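Local coordinates for cellulose 1,4-beta-cellobiosidase (Thermobifida fusca, PDB 4JJJ), which probably cleaves cellulose to release cellobiose, this chain being the glycoside hydrolase family 48 catalytic part of a longer, modular protein, at residues V419-Y430 with A504-R515; G318-Y326 with I373-W381. The protein carries 1 engineered substitution. One frame throughout, in Å; residues are numbered along the deposited sequence.

Contact 1. Residues V419-Y430 with A504-R515; sequences VWNMERVAQLYY and ALAKTLMYYAKR
Glu423 and Lys507 make the salt bridge of this helix pair: OE2 of Glu423 receives NZ of Lys507 on its syn lone pair at 2.8 Å, and OE1 takes only a weak bond. The Glu423 chain, with CG anti to the backbone N (chi1 -166°), runs out over the other helix and fits as a knob among Ala504, Lys507, Thr508 and Tyr511. An alanine in place of Glu423 would probably leave Lys507 without its carboxylate mate on this helix and open a gap beside Ala504 and Thr508. Glu625 on helix 620-637 is a second anionic partner of Lys507. At the C-terminal end, NH1 of Arg515 donates to the backbone O of Tyr430 at 2.9 Å, from above the carbonyl plane.

The helices run in the same direction, their axes 8.0 Å apart at closest approach and 20° off parallel, as expected of neighbours in one layer of the (alpha/alpha)6 barrel. Trp420, its ring edge against CB of Ala504, lines the glycan pocket and touches a bound glucose; its NE1 bonds to Glu625.

Both CH-pi contacts use a CG: that of Gln427 lies 3.6 Å from the Tyr511 centroid, that of Arg515 over a face of Tyr429. OE1 of Gln427 accepts from NE1 of Trp235.

Apolar packing adds to this, CB of Ala426 meeting CB of Tyr511 at 3.7 Å. Thr508 sits among Val419, Met422, Glu423 and Ala426, its OG1 donating to O of Ala504 (2.9 Å).

Contact 2. Residues G318-Y326 with I373-W381; sequences GSSSSHQGY and IAGGATNSW
The backbone O of Gly375 takes a straight hydrogen bond from N of Gln324 (2.8 Å, 164° at the hydrogen), nearly in line with its C=O, and also receives a CA-H...O contact from His323. This bond extends a short antiparallel ladder of strands 321-323 and 376-378; strand 376-378 pairs on its other side with strand 398-401, and strand 321-323 is an edge strand of the sheet. Ser322 and Ala377 are the hydrogen-bonded pair: N of Ser322 reaches O of Ala377 at 2.9 Å, and N of Ala377 returns a longer bond of 3.2 Å to O of Ser322. Beside them, CA of Gly376 comes within 3.2 Å of that same Ser322 O; a CB at this position would strike the oxygen.

Beyond the ladder, N of Asn379 donates to O of Ser320 at 2.9 Å, from above the carbonyl plane. OG1 of Thr378, anti to its own nitrogen (chi1 -175°), accepts from N of Ser380 to form an ST turn, and also lies beside CB of Ser321.

At the other end, the bent Gln324 chain crosses Ile373. CB of Gln324 lies 3.6 Å from CG2 of Ile373, and NE2 of Gln324 donates to OD1 of Asn412. CG of Gln324 presses against O of Ala374, a buried oxygen without a polar partner. The His323 ring turns one face to O of Gly375, while ND1 of His323 accepts from N of Gly325 at 2.9 Å, the donor lying in the ring plane.

Overall arrangement
Both contacts are largely buried, but contact 2 lies nearer the middle of the chain, whereas contact 1 runs outward to the exposed Lys514 and Arg515. Their chemistry follows their place. Between the barrel helices of contact 1, side chains do nearly all the work, through a salt bridge, aromatic rings and side chains fitted as knobs into holes; in the strand pair of contact 2, backbone bonds dominate and Gly376 lets the backbones come close. Helix 416-432 joins the two: Arg424 probably donates to O of Gly325, and Met422 packs on Ile373. Each contact also reaches bound sugar, through Trp420 in contact 1 and Tyr326 in contact 2.

Contact 1. Residues V419-Y430 with A504-R515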
loop_
_atom_site.group_PDB
_atom_site.type_symbol
_atom_site.label_atom_id
_atom_site.label_comp_id
_atom_site.label_asym_id
_atom_site.label_seq_id
_atom_site.Cartn_x
_atom_site.Cartn_y
_atom_site.Cartn_z
ATOM N N VAL A 419 7.195 -3.711 10.786
ATOM C CA VAL A 419 8.343 -2.787 10.614
ATOM C C VAL A 419 7.984 -1.594 9.800
ATOM O O VAL A 419 8.532 -0.492 10.051
ATOM C CB VAL A 419 9.591 -3.538 10.182
ATOM C CG1 VAL A 419 10.126 -4.413 11.304
ATOM C CG2 VAL A 419 9.400 -4.365 8.932
ATOM N N TRP A 420 7.145 -1.704 8.818
ATOM C CA TRP A 420 6.762 -0.507 8.052
ATOM C C TRP A 420 6.082 0.527 8.986
ATOM O O TRP A 420 6.411 1.747 8.973
ATOM C CB TRP A 420 5.926 -0.839 6.885
ATOM C CG TRP A 420 6.627 -1.344 5.703
ATOM C CD1 TRP A 420 7.950 -1.365 5.471
ATOM C CD2 TRP A 420 5.999 -1.769 4.474
ATOM N NE1 TRP A 420 8.191 -1.841 4.221
ATOM C CE2 TRP A 420 7.017 -2.062 3.567
ATOM C CE3 TRP A 420 4.664 -1.902 4.085
ATOM C CZ2 TRP A 420 6.763 -2.465 2.273
ATOM C CZ3 TRP A 420 4.387 -2.313 2.774
ATOM C CH2 TRP A 420 5.424 -2.580 1.891
ATOM N N ASN A 421 5.146 0.044 9.833
ATOM C CA ASN A 421 4.517 0.939 10.811
ATOM C C ASN A 421 5.493 1.393 11.879
ATOM O O ASN A 421 5.676 2.612 12.126
ATOM C CB ASN A 421 3.317 0.269 11.421
ATOM C CG ASN A 421 2.902 0.932 12.696
ATOM O OD1 ASN A 421 2.752 2.101 12.723
ATOM N ND2 ASN A 421 2.468 0.116 13.669
ATOM N N MET A 422 6.206 0.454 12.443
ATOM C CA MET A 422 7.044 0.726 13.587
ATOM C C MET A 422 8.149 1.675 13.257
ATOM O O MET A 422 8.499 2.491 14.086
ATOM C CB MET A 422 7.598 -0.500 14.327
ATOM C CG MET A 422 7.894 -0.265 15.805
ATOM S SD MET A 422 6.553 0.390 16.819
ATOM C CE MET A 422 5.249 -0.812 16.561
ATOM N N GLU A 423 8.711 1.544 12.056
ATOM C CA GLU A 423 9.794 2.519 11.638
ATOM C C GLU A 423 9.288 3.981 11.690
ATOM O O GLU A 423 10.023 4.858 12.129
ATOM C CB GLU A 423 10.295 2.243 10.242
ATOM C CG GLU A 423 11.600 2.973 9.941
ATOM C CD GLU A 423 12.069 2.789 8.536
ATOM O OE1 GLU A 423 12.122 1.618 8.101
ATOM O OE2 GLU A 423 12.396 3.811 7.951
ATOM N N ARG A 424 8.020 4.166 11.349
ATOM C CA ARG A 424 7.491 5.502 11.329
ATOM C C ARG A 424 7.285 5.984 12.805
ATOM O O ARG A 424 7.538 7.144 13.114
ATOM C CB ARG A 424 6.165 5.541 10.604
ATOM C CG ARG A 424 6.230 5.103 9.119
ATOM C CD ARG A 424 4.900 4.530 8.706
ATOM N NE ARG A 424 4.995 3.991 7.369
ATOM C CZ ARG A 424 4.204 3.053 6.835
ATOM N NH1 ARG A 424 3.223 2.602 7.528
ATOM N NH2 ARG A 424 4.510 2.537 5.621
ATOM N N VAL A 425 6.839 5.047 13.661
ATOM C CA VAL A 425 6.718 5.330 15.109
ATOM C C VAL A 425 8.092 5.671 15.682
ATOM O O VAL A 425 8.206 6.614 16.481
ATOM C CB VAL A 425 6.057 4.126 15.835
ATOM C CG1 VAL A 425 5.945 4.398 17.337
ATOM C CG2 VAL A 425 4.679 3.872 15.205
ATOM N N ALA A 426 9.134 4.894 15.325
ATOM C CA ALA A 426 10.464 5.179 15.772
ATOM C C ALA A 426 10.963 6.488 15.256
ATOM O O ALA A 426 11.736 7.194 15.977
ATOM C CB ALA A 426 11.393 4.013 15.414
ATOM N N GLN A 427 10.646 6.808 14.001
ATOM C CA GLN A 427 11.085 8.077 13.450
ATOM C C GLN A 427 10.426 9.258 14.256
ATOM O O GLN A 427 11.118 10.216 14.586
ATOM C CB GLN A 427 10.749 8.247 12.014
ATOM C CG GLN A 427 11.632 7.454 11.044
ATOM C CD GLN A 427 11.382 7.874 9.589
ATOM O OE1 GLN A 427 10.511 8.625 9.225
ATOM N NE2 GLN A 427 12.177 7.291 8.759
ATOM N N LEU A 428 9.146 9.161 14.545
ATOM C CA LEU A 428 8.507 10.172 15.385
ATOM C C LEU A 428 9.221 10.316 16.701
ATOM O O LEU A 428 9.489 11.460 17.176
ATOM C CB LEU A 428 7.034 9.826 15.571
ATOM C CG LEU A 428 6.292 10.756 16.483
ATOM C CD1 LEU A 428 6.170 12.141 15.766
ATOM C CD2 LEU A 428 4.905 10.176 16.808
ATOM N N TYR A 429 9.463 9.181 17.360
ATOM C CA TYR A 429 10.142 9.162 18.641
ATOM C C TYR A 429 11.524 9.828 18.549
ATOM O O TYR A 429 11.859 10.686 19.329
ATOM C CB TYR A 429 10.273 7.705 19.115
ATOM C CG TYR A 429 10.971 7.524 20.403
ATOM C CD1 TYR A 429 10.600 8.205 21.559
ATOM C CD2 TYR A 429 12.053 6.710 20.454
ATOM C CE1 TYR A 429 11.318 8.038 22.717
ATOM C CE2 TYR A 429 12.791 6.518 21.615
ATOM C CZ TYR A 429 12.418 7.191 22.746
ATOM O OH TYR A 429 13.130 6.932 23.956
ATOM N N TYR A 430 12.264 9.539 17.451
ATOM C CA TYR A 430 13.515 10.235 17.199
ATOM C C TYR A 430 13.320 11.739 17.115
ATOM O O TYR A 430 14.124 12.506 17.723
ATOM C CB TYR A 430 14.161 9.650 15.967
ATOM C CG TYR A 430 15.299 10.451 15.401
ATOM C CD1 TYR A 430 16.440 10.704 16.167
ATOM C CD2 TYR A 430 15.235 10.915 14.115
ATOM C CE1 TYR A 430 17.464 11.476 15.633
ATOM C CE2 TYR A 430 16.309 11.663 13.563
ATOM C CZ TYR A 430 17.413 11.951 14.347
ATOM O OH TYR A 430 18.457 12.671 13.719
ATOM N N ALA A 504 14.015 -2.423 7.031
ATOM C CA ALA A 504 13.071 -1.670 7.815
ATOM C C ALA A 504 13.237 -2.006 9.294
ATOM O O ALA A 504 13.087 -1.128 10.167
ATOM C CB ALA A 504 11.646 -1.983 7.329
ATOM N N LEU A 505 13.524 -3.253 9.636
ATOM C CA LEU A 505 13.755 -3.639 11.017
ATOM C C LEU A 505 15.022 -2.923 11.541
ATOM O O LEU A 505 15.006 -2.342 12.623
ATOM C CB LEU A 505 13.871 -5.156 11.120
ATOM C CG LEU A 505 14.195 -5.692 12.517
ATOM C CD1 LEU A 505 13.162 -5.210 13.521
ATOM C CD2 LEU A 505 14.318 -7.207 12.432
ATOM N N ALA A 506 16.081 -2.923 10.763
ATOM C CA ALA A 506 17.311 -2.265 11.138
ATOM C C ALA A 506 17.024 -0.778 11.401
ATOM O O ALA A 506 17.521 -0.218 12.419
ATOM C CB ALA A 506 18.341 -2.378 10.097
ATOM N N LYS A 507 16.251 -0.101 10.523
ATOM C CA LYS A 507 15.958 1.309 10.749
ATOM C C LYS A 507 15.160 1.532 12.013
ATOM O O LYS A 507 15.403 2.485 12.778
ATOM C CB LYS A 507 15.315 1.896 9.549
ATOM C CG LYS A 507 16.264 2.153 8.376
ATOM C CD LYS A 507 15.600 2.836 7.242
ATOM C CE LYS A 507 14.681 1.912 6.428
ATOM N NZ LYS A 507 13.630 2.696 5.659
ATOM N N THR A 508 14.126 0.723 12.183
ATOM C CA THR A 508 13.298 0.872 13.345
ATOM C C THR A 508 14.147 0.861 14.605
ATOM O O THR A 508 13.987 1.718 15.495
ATOM C CB THR A 508 12.260 -0.324 13.442
ATOM O OG1 THR A 508 11.414 -0.237 12.320
ATOM C CG2 THR A 508 11.349 -0.203 14.607
ATOM N N LEU A 509 15.035 -0.088 14.660
ATOM C CA LEU A 509 15.924 -0.264 15.807
ATOM C C LEU A 509 16.923 0.913 15.979
ATOM O O LEU A 509 17.163 1.354 17.094
ATOM C CB LEU A 509 16.681 -1.612 15.697
ATOM C CG LEU A 509 15.744 -2.858 15.826
ATOM C CD1 LEU A 509 16.484 -4.133 15.547
ATOM C CD2 LEU A 509 15.100 -2.916 17.177
ATOM N N MET A 510 17.433 1.410 14.885
ATOM C CA MET A 510 18.373 2.547 14.912
ATOM C C MET A 510 17.697 3.824 15.412
ATOM O O MET A 510 18.282 4.487 16.287
ATOM C CB MET A 510 18.970 2.766 13.532
ATOM C CG MET A 510 20.105 1.754 13.239
ATOM S SD MET A 510 21.025 2.185 11.753
ATOM C CE MET A 510 19.786 2.169 10.455
ATOM N N TYR A 511 16.534 4.181 14.870
ATOM C CA TYR A 511 15.830 5.410 15.323
ATOM C C TYR A 511 15.545 5.291 16.781
ATOM O O TYR A 511 15.673 6.274 17.581
ATOM C CB TYR A 511 14.577 5.665 14.466
ATOM C CG TYR A 511 14.872 6.165 13.089
ATOM C CD1 TYR A 511 14.703 5.347 12.000
ATOM C CD2 TYR A 511 15.246 7.484 12.865
ATOM C CE1 TYR A 511 14.954 5.856 10.730
ATOM C CE2 TYR A 511 15.521 8.010 11.632
ATOM C CZ TYR A 511 15.423 7.197 10.535
ATOM O OH TYR A 511 15.607 7.617 9.251
ATOM N N TYR A 512 15.038 4.114 17.201
ATOM C CA TYR A 512 14.746 3.906 18.613
ATOM C C TYR A 512 15.980 3.993 19.502
ATOM O O TYR A 512 15.955 4.625 20.576
ATOM C CB TYR A 512 14.126 2.537 18.789
ATOM C CG TYR A 512 13.883 2.145 20.245
ATOM C CD1 TYR A 512 12.859 2.740 21.019
ATOM C CD2 TYR A 512 14.643 1.139 20.792
ATOM C CE1 TYR A 512 12.626 2.338 22.371
ATOM C CE2 TYR A 512 14.437 0.778 22.140
ATOM C CZ TYR A 512 13.426 1.356 22.870
ATOM O OH TYR A 512 13.197 0.909 24.118
ATOM N N ALA A 513 17.049 3.392 19.035
ATOM C CA ALA A 513 18.304 3.447 19.797
ATOM C C ALA A 513 18.846 4.829 19.921
ATOM O O ALA A 513 19.379 5.160 20.987
ATOM C CB ALA A 513 19.339 2.550 19.134
ATOM N N LYS A 514 18.770 5.588 18.849
ATOM C CA LYS A 514 19.323 6.950 18.839
ATOM C C LYS A 514 18.693 7.759 19.976
ATOM O O LYS A 514 19.448 8.426 20.722
ATOM C CB LYS A 514 19.152 7.610 17.516
ATOM C CG LYS A 514 19.704 9.049 17.454
ATOM C CD LYS A 514 21.181 9.059 17.628
ATOM C CE LYS A 514 21.691 10.494 17.612
ATOM N NZ LYS A 514 23.164 10.465 17.592
ATOM N N ARG A 515 17.347 7.739 20.066
ATOM C CA ARG A 515 16.650 8.556 21.015
ATOM C C ARG A 515 16.778 7.926 22.398
ATOM O O ARG A 515 16.920 8.642 23.436
ATOM C CB ARG A 515 15.203 8.801 20.550
ATOM C CG ARG A 515 14.372 9.702 21.431
ATOM C CD ARG A 515 14.664 11.101 20.869
ATOM N NE ARG A 515 14.116 12.055 21.719
ATOM C CZ ARG A 515 13.913 13.314 21.482
ATOM N NH1 ARG A 515 13.968 13.864 20.302
ATOM N NH2 ARG A 515 13.450 13.985 22.527
HETATM O O HOH W 1 14.768 6.110 6.944
#

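Contact 2. Residues G318-Y326 with I373-W381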
loop_
_atom_site.group_PDB
_atom_site.type_symbol
_atom_site.label_atom_id
_atom_site.label_comp_id
_atom_site.label_asym_id
_atom_site.label_seq_id
_atom_site.Cartn_x
_atom_site.Cartn_y
_atom_site.Cartn_z
ATOM N N GLY A 318 -14.502 6.622 0.361
ATOM C CA GLY A 318 -13.412 6.343 1.304
ATOM C C GLY A 318 -13.277 4.891 1.410
ATOM O O GLY A 318 -13.528 4.132 0.500
ATOM N N SER A 319 -12.853 4.407 2.599
ATOM C CA SER A 319 -12.888 2.998 2.904
ATOM C C SER A 319 -13.028 2.811 4.393
ATOM O O SER A 319 -12.529 3.639 5.156
ATOM C CB SER A 319 -11.830 2.163 2.228
ATOM O OG SER A 319 -10.696 2.112 3.006
ATOM N N SER A 320 -13.663 1.741 4.821
ATOM C CA SER A 320 -14.112 1.619 6.189
ATOM C C SER A 320 -13.173 0.861 7.138
ATOM O O SER A 320 -13.353 0.956 8.372
ATOM C CB SER A 320 -15.442 0.860 6.207
ATOM O OG SER A 320 -16.422 1.606 5.475
ATOM N N SER A 321 -12.182 0.187 6.576
ATOM C CA SER A 321 -11.326 -0.714 7.378
ATOM C C SER A 321 -9.895 -0.210 7.301
ATOM O O SER A 321 -9.413 0.168 6.174
ATOM C CB SER A 321 -11.402 -2.121 6.856
ATOM O OG SER A 321 -10.656 -2.989 7.665
ATOM N N SER A 322 -9.216 -0.209 8.450
ATOM C CA SER A 322 -7.856 0.344 8.589
ATOM C C SER A 322 -6.961 -0.661 9.225
ATOM O O SER A 322 -7.374 -1.428 10.121
ATOM C CB SER A 322 -7.833 1.679 9.366
ATOM O OG SER A 322 -8.625 2.697 8.760
ATOM N N HIS A 323 -5.723 -0.744 8.701
ATOM C CA HIS A 323 -4.732 -1.708 9.071
ATOM C C HIS A 323 -3.567 -0.992 9.754
ATOM O O HIS A 323 -3.074 0.001 9.257
ATOM C CB HIS A 323 -4.300 -2.416 7.776
ATOM C CG HIS A 323 -3.391 -3.595 7.909
ATOM N ND1 HIS A 323 -2.147 -3.573 8.539
ATOM C CD2 HIS A 323 -3.517 -4.863 7.453
ATOM C CE1 HIS A 323 -1.545 -4.727 8.405
ATOM N NE2 HIS A 323 -2.382 -5.548 7.760
ATOM N N GLN A 324 -3.057 -1.550 10.836
ATOM C CA GLN A 324 -1.953 -0.950 11.565
ATOM C C GLN A 324 -0.750 -0.643 10.668
ATOM O O GLN A 324 0.001 0.331 10.825
ATOM C CB GLN A 324 -1.467 -1.864 12.710
ATOM C CG GLN A 324 -0.950 -3.254 12.333
ATOM C CD GLN A 324 0.522 -3.331 12.072
ATOM O OE1 GLN A 324 1.279 -2.441 12.474
ATOM N NE2 GLN A 324 0.970 -4.387 11.373
ATOM N N GLY A 325 -0.500 -1.512 9.728
ATOM C CA GLY A 325 0.679 -1.415 8.842
ATOM C C GLY A 325 0.666 -0.236 7.940
ATOM O O GLY A 325 1.774 0.104 7.373
ATOM N N TYR A 326 -0.485 0.382 7.729
ATOM C CA TYR A 326 -0.641 1.582 6.892
ATOM C C TYR A 326 -0.416 2.868 7.652
ATOM O O TYR A 326 -0.217 3.910 7.089
ATOM C CB TYR A 326 -2.015 1.664 6.199
ATOM C CG TYR A 326 -2.171 0.736 5.014
ATOM C CD1 TYR A 326 -1.594 -0.504 4.935
ATOM C CD2 TYR A 326 -3.067 1.136 4.027
ATOM C CE1 TYR A 326 -1.811 -1.306 3.838
ATOM C CE2 TYR A 326 -3.274 0.363 2.888
ATOM C CZ TYR A 326 -2.662 -0.824 2.799
ATOM O OH TYR A 326 -2.843 -1.576 1.658
ATOM N N ILE A 373 1.826 -5.685 16.907
ATOM C CA ILE A 373 0.644 -4.850 16.631
ATOM C C ILE A 373 -0.394 -5.574 15.800
ATOM O O ILE A 373 -0.139 -5.962 14.635
ATOM C CB ILE A 373 0.997 -3.503 16.036
ATOM C CG1 ILE A 373 2.242 -2.855 16.735
ATOM C CG2 ILE A 373 -0.202 -2.577 15.986
ATOM C CD1 ILE A 373 2.132 -2.567 18.217
ATOM N N ALA A 374 -1.542 -5.794 16.409
ATOM C CA ALA A 374 -2.635 -6.562 15.735
ATOM C C ALA A 374 -3.282 -5.778 14.626
ATOM O O ALA A 374 -2.944 -4.599 14.356
ATOM C CB ALA A 374 -3.650 -6.986 16.744
ATOM N N GLY A 375 -4.249 -6.397 13.947
ATOM C CA GLY A 375 -4.581 -5.983 12.591
ATOM C C GLY A 375 -5.154 -4.612 12.414
ATOM O O GLY A 375 -4.617 -3.780 11.671
ATOM N N GLY A 376 -6.322 -4.364 12.989
ATOM C CA GLY A 376 -7.010 -3.107 12.769
ATOM C C GLY A 376 -8.474 -3.099 13.156
ATOM O O GLY A 376 -8.888 -3.894 14.026
ATOM N N ALA A 377 -9.244 -2.298 12.504
ATOM C CA ALA A 377 -10.652 -2.226 12.817
ATOM C C ALA A 377 -11.397 -1.669 11.613
ATOM O O ALA A 377 -10.890 -1.027 10.706
ATOM C CB ALA A 377 -10.882 -1.255 13.987
ATOM N N THR A 378 -12.703 -1.966 11.593
ATOM C CA THR A 378 -13.567 -1.515 10.520
ATOM C C THR A 378 -14.939 -0.986 10.932
ATOM O O THR A 378 -15.527 -1.460 11.975
ATOM C CB THR A 378 -13.836 -2.670 9.480
ATOM O OG1 THR A 378 -14.588 -2.129 8.391
ATOM C CG2 THR A 378 -14.550 -3.782 10.099
ATOM N N ASN A 379 -15.394 0.018 10.189
ATOM C CA ASN A 379 -16.787 0.536 10.383
ATOM C C ASN A 379 -17.836 -0.254 9.549
ATOM O O ASN A 379 -19.015 0.090 9.544
ATOM C CB ASN A 379 -16.884 2.028 10.003
ATOM C CG ASN A 379 -18.140 2.684 10.560
ATOM O OD1 ASN A 379 -18.371 2.605 11.727
ATOM N ND2 ASN A 379 -18.848 3.355 9.759
ATOM N N SER A 380 -17.386 -1.163 8.712
ATOM C CA SER A 380 -18.287 -1.941 7.843
ATOM C C SER A 380 -17.900 -3.387 7.916
ATOM O O SER A 380 -17.032 -3.895 7.178
ATOM C CB SER A 380 -18.221 -1.477 6.430
ATOM O OG SER A 380 -19.165 -2.121 5.550
ATOM N N TRP A 381 -18.526 -4.148 8.856
ATOM C CA TRP A 381 -18.209 -5.531 8.948
ATOM C C TRP A 381 -18.474 -6.296 7.618
ATOM O O TRP A 381 -19.570 -6.263 7.083
ATOM C CB TRP A 381 -19.003 -6.150 10.140
ATOM C CG TRP A 381 -18.437 -7.420 10.605
ATOM C CD1 TRP A 381 -19.037 -8.651 10.509
ATOM C CD2 TRP A 381 -17.164 -7.655 11.235
ATOM N NE1 TRP A 381 -18.189 -9.618 10.993
ATOM C CE2 TRP A 381 -17.034 -9.024 11.438
ATOM C CE3 TRP A 381 -16.110 -6.823 11.630
ATOM C CZ2 TRP A 381 -15.898 -9.591 12.055
ATOM C CZ3 TRP A 381 -15.004 -7.352 12.224
ATOM C CH2 TRP A 381 -14.900 -8.748 12.445
#